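Local atomic coordinates of Asp/Glu-specific dipeptidyl-peptidase (Flavobacterium psychrophilum, PDB entry 5JXF), a protein that removes dipeptides from the N-terminus of oligopeptides as a serine peptidase, with strict specificity for aspartate or glutamate at the P1 position. Residues A[287-292]-A[578-583]; A[414-419]-A[461-466]. All coordinates share one frame; numbering follows the deposited sequence.

Contact 1. Residues A[287-292]-A[578-583]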
# COMPACT_ATOMS: atom_id res chain seq x y z
N GLY A 287 -14.01 -12.48 22.47
CA GLY A 287 -14.40 -11.60 23.55
C GLY A 287 -15.74 -10.92 23.39
O GLY A 287 -16.66 -11.13 24.19
N LYS A 288 -15.88 -10.11 22.34
CA LYS A 288 -17.09 -9.33 22.20
C LYS A 288 -17.50 -9.12 20.74
O LYS A 288 -16.66 -8.98 19.86
CB LYS A 288 -16.93 -7.97 22.90
CG LYS A 288 -18.25 -7.21 23.04
CD LYS A 288 -18.13 -5.99 23.95
CE LYS A 288 -17.13 -4.99 23.41
NZ LYS A 288 -17.06 -3.76 24.25
N THR A 289 -18.80 -9.14 20.51
CA THR A 289 -19.38 -8.90 19.19
C THR A 289 -20.74 -8.24 19.36
O THR A 289 -21.39 -8.43 20.39
CB THR A 289 -19.43 -10.24 18.41
OG1 THR A 289 -18.36 -10.26 17.44
CG2 THR A 289 -20.75 -10.47 17.75
N GLN A 290 -21.13 -7.40 18.40
CA GLN A 290 -22.42 -6.70 18.45
C GLN A 290 -23.08 -6.67 17.08
O GLN A 290 -23.19 -5.62 16.48
CB GLN A 290 -22.24 -5.26 18.94
CG GLN A 290 -21.54 -5.14 20.27
CD GLN A 290 -21.46 -3.72 20.77
OE1 GLN A 290 -22.20 -3.32 21.68
NE2 GLN A 290 -20.54 -2.94 20.21
N GLU A 291 -23.50 -7.83 16.57
CA GLU A 291 -23.99 -7.90 15.20
C GLU A 291 -25.40 -7.35 15.06
O GLU A 291 -25.88 -7.13 13.94
CB GLU A 291 -23.97 -9.34 14.68
CG GLU A 291 -22.61 -10.03 14.70
CD GLU A 291 -21.56 -9.32 13.87
OE1 GLU A 291 -21.91 -8.54 12.95
OE2 GLU A 291 -20.36 -9.53 14.15
N TYR A 292 -26.07 -7.13 16.19
CA TYR A 292 -27.49 -6.85 16.14
C TYR A 292 -27.86 -5.45 16.63
O TYR A 292 -28.96 -5.24 17.14
CB TYR A 292 -28.22 -7.91 16.95
CG TYR A 292 -27.79 -9.30 16.54
CD1 TYR A 292 -28.20 -9.83 15.33
CD2 TYR A 292 -26.94 -10.06 17.35
CE1 TYR A 292 -27.81 -11.09 14.94
CE2 TYR A 292 -26.54 -11.32 16.96
CZ TYR A 292 -26.97 -11.83 15.76
OH TYR A 292 -26.58 -13.08 15.36
N PHE A 578 -26.74 -16.23 15.54
CA PHE A 578 -25.80 -16.72 16.53
C PHE A 578 -25.68 -15.70 17.64
O PHE A 578 -25.84 -14.51 17.40
CB PHE A 578 -24.43 -16.99 15.90
CG PHE A 578 -23.82 -15.80 15.22
CD1 PHE A 578 -24.17 -15.46 13.92
CD2 PHE A 578 -22.87 -15.03 15.88
CE1 PHE A 578 -23.58 -14.37 13.28
CE2 PHE A 578 -22.27 -13.92 15.24
CZ PHE A 578 -22.63 -13.60 13.95
N PRO A 579 -25.40 -16.15 18.87
CA PRO A 579 -25.23 -15.23 20.00
C PRO A 579 -23.98 -14.39 19.84
O PRO A 579 -22.98 -14.89 19.32
CB PRO A 579 -25.12 -16.17 21.20
CG PRO A 579 -24.61 -17.43 20.64
CD PRO A 579 -25.26 -17.55 19.29
N ASP A 580 -24.02 -13.15 20.31
CA ASP A 580 -22.87 -12.25 20.26
C ASP A 580 -21.75 -12.92 21.04
O ASP A 580 -22.02 -13.69 21.94
CB ASP A 580 -23.21 -10.88 20.86
CG ASP A 580 -23.89 -9.91 19.84
OD1 ASP A 580 -23.45 -9.82 18.67
OD2 ASP A 580 -24.86 -9.22 20.22
N ALA A 581 -20.50 -12.65 20.70
CA ALA A 581 -19.40 -13.21 21.48
C ALA A 581 -19.46 -12.63 22.89
O ALA A 581 -19.87 -11.49 23.09
CB ALA A 581 -18.04 -12.90 20.82
N ASN A 582 -19.04 -13.43 23.87
CA ASN A 582 -19.03 -13.03 25.27
C ASN A 582 -17.95 -13.74 26.04
O ASN A 582 -18.17 -14.15 27.19
CB ASN A 582 -20.41 -13.29 25.91
CG ASN A 582 -20.78 -14.76 25.91
OD1 ASN A 582 -20.09 -15.60 25.33
ND2 ASN A 582 -21.91 -15.08 26.54
N SER A 583 -16.80 -13.89 25.40
CA SER A 583 -15.63 -14.56 25.97
C SER A 583 -15.92 -16.01 26.42
O SER A 583 -15.33 -16.49 27.39
CB SER A 583 -15.06 -13.76 27.14
OG SER A 583 -15.13 -12.37 26.88
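Gly287 offers its carbonyl O to Ser583, whose OG gives it a weak hydrogen bond of 3.3 Å; a short hydroxyl side chain is enough here, because the CA atoms of Gly287 and Ser583 are 4.0 Å apart. Lys288 directs its side chain away and meets the other segment through its backbone, with Ala581 CB packed 3.8 Å from Lys288 C. Thr289 turns inward, its CB 3.8 Å from Ala581 CB, so a branched side chain is met by a single methyl. Past Gln290 the chain bends, and the Glu291 amide donates to Asp580: N to OD1 is 2.9 Å, nearly straight at 161°, on the syn side of the carboxylate. Glu291 also sets its CG 3.6 Å from Phe578 CZ, while its CB lies over the centre of the Tyr292 ring. With CG anti to the carbonyl carbon (chi1 -51°), Tyr292 swings its phenol back to Phe578, donating from OH to O at 2.6 Å along an in-plane lone pair; the same OH sits over one face of the Phe578 ring. A phenylalanine at Tyr292 would probably leave the Phe578 carbonyl without this donor and the ring face without its polar cover. The paired loops flank strands 279-284 and 586-591, neighbours in an antiparallel sheet of the S46 peptidase fold, with Thr289 near Arg680, the probable P1-specificity residue.

Contact 2. Residues A[414-419]-A[461-466]; sequences KNTELL and TVDEKV
Asp463 reaches across with its carboxylate and takes two successive backbone N-H groups at the start of helix 417-435. Its OD1 accepts from Glu417 N at 2.5 Å, a doubtfully short length, on the syn side of the carboxylate; its OD2 accepts from Leu418 N at 2.9 Å, where the donor stands above the carboxylate plane and the bond is bent, at 140°. A chi1 of -171° sets the aspartate's CG opposite the backbone N and sends both oxygens toward that helix end. First-turn amides lack carbonyl partners from a preceding turn, and an acid suits the place because the helix dipole would probably favour its negative charge. Thr416 holds the N-cap position but makes no capping bond, its OG1 being bonded to Val411 O; the acid that meets the first two amides comes from another helix, and the Thr416 CG2 methyl rests 3.9 Å from Asp463 OD2.

A second acid stands close by, Glu417 OE2 being 3.7 Å from Asp463 OD1, with the two carboxylate planes steeply inclined. That proximity is probably eased by the next shell: Lys337 makes a salt bridge to Glu417 OE1, Tyr334 OH is hydrogen-bonded to its OE2, and Tyr500 bonds to Asp463 OD2. One turn on from the aspartate, Val466 brings CG2 to 4.3 Å from Asn415 O, a nonpolar contact beside the break between the two helices. Asn415 and Val466 both lean on Ala316 of helix 295-325, and Val462 packs on helix 328-357, so the junction of helices 386-415 and 417-435 is fastened to helix 460-477 within an all-helical bundle.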
# COMPACT_ATOMS: atom_id res chain seq x y z
N LYS A 414 -6.55 5.13 31.31
CA LYS A 414 -5.77 4.21 30.49
C LYS A 414 -4.42 4.74 29.96
O LYS A 414 -3.41 4.05 30.10
CB LYS A 414 -6.64 3.72 29.32
CG LYS A 414 -8.02 3.25 29.80
CD LYS A 414 -8.69 2.22 28.89
CE LYS A 414 -9.94 1.65 29.59
NZ LYS A 414 -10.98 1.09 28.68
N ASN A 415 -4.38 5.93 29.38
CA ASN A 415 -3.16 6.34 28.67
C ASN A 415 -2.12 7.14 29.46
O ASN A 415 -0.92 7.04 29.18
CB ASN A 415 -3.54 7.14 27.43
CG ASN A 415 -4.23 6.30 26.40
OD1 ASN A 415 -3.59 5.75 25.50
ND2 ASN A 415 -5.55 6.20 26.50
N THR A 416 -2.57 7.95 30.41
CA THR A 416 -1.66 8.68 31.28
C THR A 416 -1.46 7.92 32.59
O THR A 416 -2.37 7.83 33.41
CB THR A 416 -2.17 10.07 31.61
OG1 THR A 416 -2.67 10.69 30.41
CG2 THR A 416 -1.06 10.90 32.21
N GLU A 417 -0.26 7.37 32.77
CA GLU A 417 -0.03 6.38 33.82
C GLU A 417 -0.09 6.98 35.23
O GLU A 417 -0.45 6.28 36.17
CB GLU A 417 1.31 5.67 33.58
CG GLU A 417 1.35 4.87 32.27
CD GLU A 417 2.71 4.26 31.97
OE1 GLU A 417 2.87 3.04 32.17
OE2 GLU A 417 3.62 5.00 31.52
N LEU A 418 0.25 8.26 35.37
CA LEU A 418 0.18 8.90 36.68
C LEU A 418 -1.27 9.18 37.09
O LEU A 418 -1.64 8.97 38.24
CB LEU A 418 0.99 10.21 36.69
CG LEU A 418 0.94 10.99 38.00
CD1 LEU A 418 2.32 11.49 38.40
CD2 LEU A 418 -0.04 12.16 37.93
N LEU A 419 -2.07 9.66 36.14
CA LEU A 419 -3.49 9.88 36.36
C LEU A 419 -4.17 8.55 36.66
O LEU A 419 -5.12 8.47 37.44
CB LEU A 419 -4.13 10.53 35.14
CG LEU A 419 -3.52 11.84 34.63
CD1 LEU A 419 -4.35 12.39 33.48
CD2 LEU A 419 -3.41 12.87 35.74
N THR A 461 9.74 10.38 32.71
CA THR A 461 9.99 11.25 31.55
C THR A 461 8.94 11.03 30.45
O THR A 461 8.36 11.99 29.95
CB THR A 461 11.39 11.02 30.96
OG1 THR A 461 12.37 11.15 31.99
CG2 THR A 461 11.68 12.03 29.86
N VAL A 462 8.70 9.77 30.09
CA VAL A 462 7.70 9.44 29.08
C VAL A 462 6.29 9.91 29.46
O VAL A 462 5.61 10.58 28.69
CB VAL A 462 7.65 7.93 28.81
CG1 VAL A 462 6.56 7.60 27.79
CG2 VAL A 462 9.00 7.42 28.34
N ASP A 463 5.86 9.55 30.67
CA ASP A 463 4.46 9.71 31.06
C ASP A 463 4.05 11.17 31.13
O ASP A 463 2.90 11.53 30.93
CB ASP A 463 4.19 9.02 32.40
CG ASP A 463 2.70 8.98 32.74
OD1 ASP A 463 1.96 8.31 31.98
OD2 ASP A 463 2.28 9.61 33.75
N GLU A 464 5.02 12.03 31.38
CA GLU A 464 4.76 13.45 31.49
C GLU A 464 4.60 14.12 30.13
O GLU A 464 3.80 15.03 29.97
CB GLU A 464 5.89 14.08 32.29
CG GLU A 464 5.82 15.59 32.48
CD GLU A 464 6.90 16.07 33.45
OE1 GLU A 464 7.61 15.20 34.01
OE2 GLU A 464 7.04 17.30 33.63
N LYS A 465 5.35 13.65 29.14
CA LYS A 465 5.17 14.18 27.79
C LYS A 465 3.81 13.75 27.24
O LYS A 465 3.10 14.56 26.66
CB LYS A 465 6.32 13.75 26.87
CG LYS A 465 7.67 14.31 27.28
CD LYS A 465 7.96 15.65 26.61
CE LYS A 465 8.72 16.59 27.54
NZ LYS A 465 8.55 18.03 27.18
N VAL A 466 3.43 12.49 27.46
CA VAL A 466 2.10 12.06 27.04
C VAL A 466 1.02 12.73 27.90
O VAL A 466 -0.07 13.01 27.41
CB VAL A 466 1.96 10.50 27.07
CG1 VAL A 466 2.15 9.96 28.45
CG2 VAL A 466 0.61 10.07 26.55

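How the contacts relate
From the N terminus the chain first builds the nine-stranded sheet beside which the probable charge-relay residues His101 and Asp237 lie, then leaves strand 279-284 through residues 287-292. Everything from there to 578-583 is a long, strand-free, mainly helical excursion, and contact 1 closes it where the chain returns to strand 586-591. Contact 2 falls wholly within that excursion and closes a much smaller loop of 41 intervening residues, so the two nest and do not cross. Their centres lie 33 Å apart. Contact 1 fastens the two ends of the helical part at the second, eight-stranded sheet, two strands of which are joined by the loop with Ser662, whereas contact 2 joins helices to one another farther out.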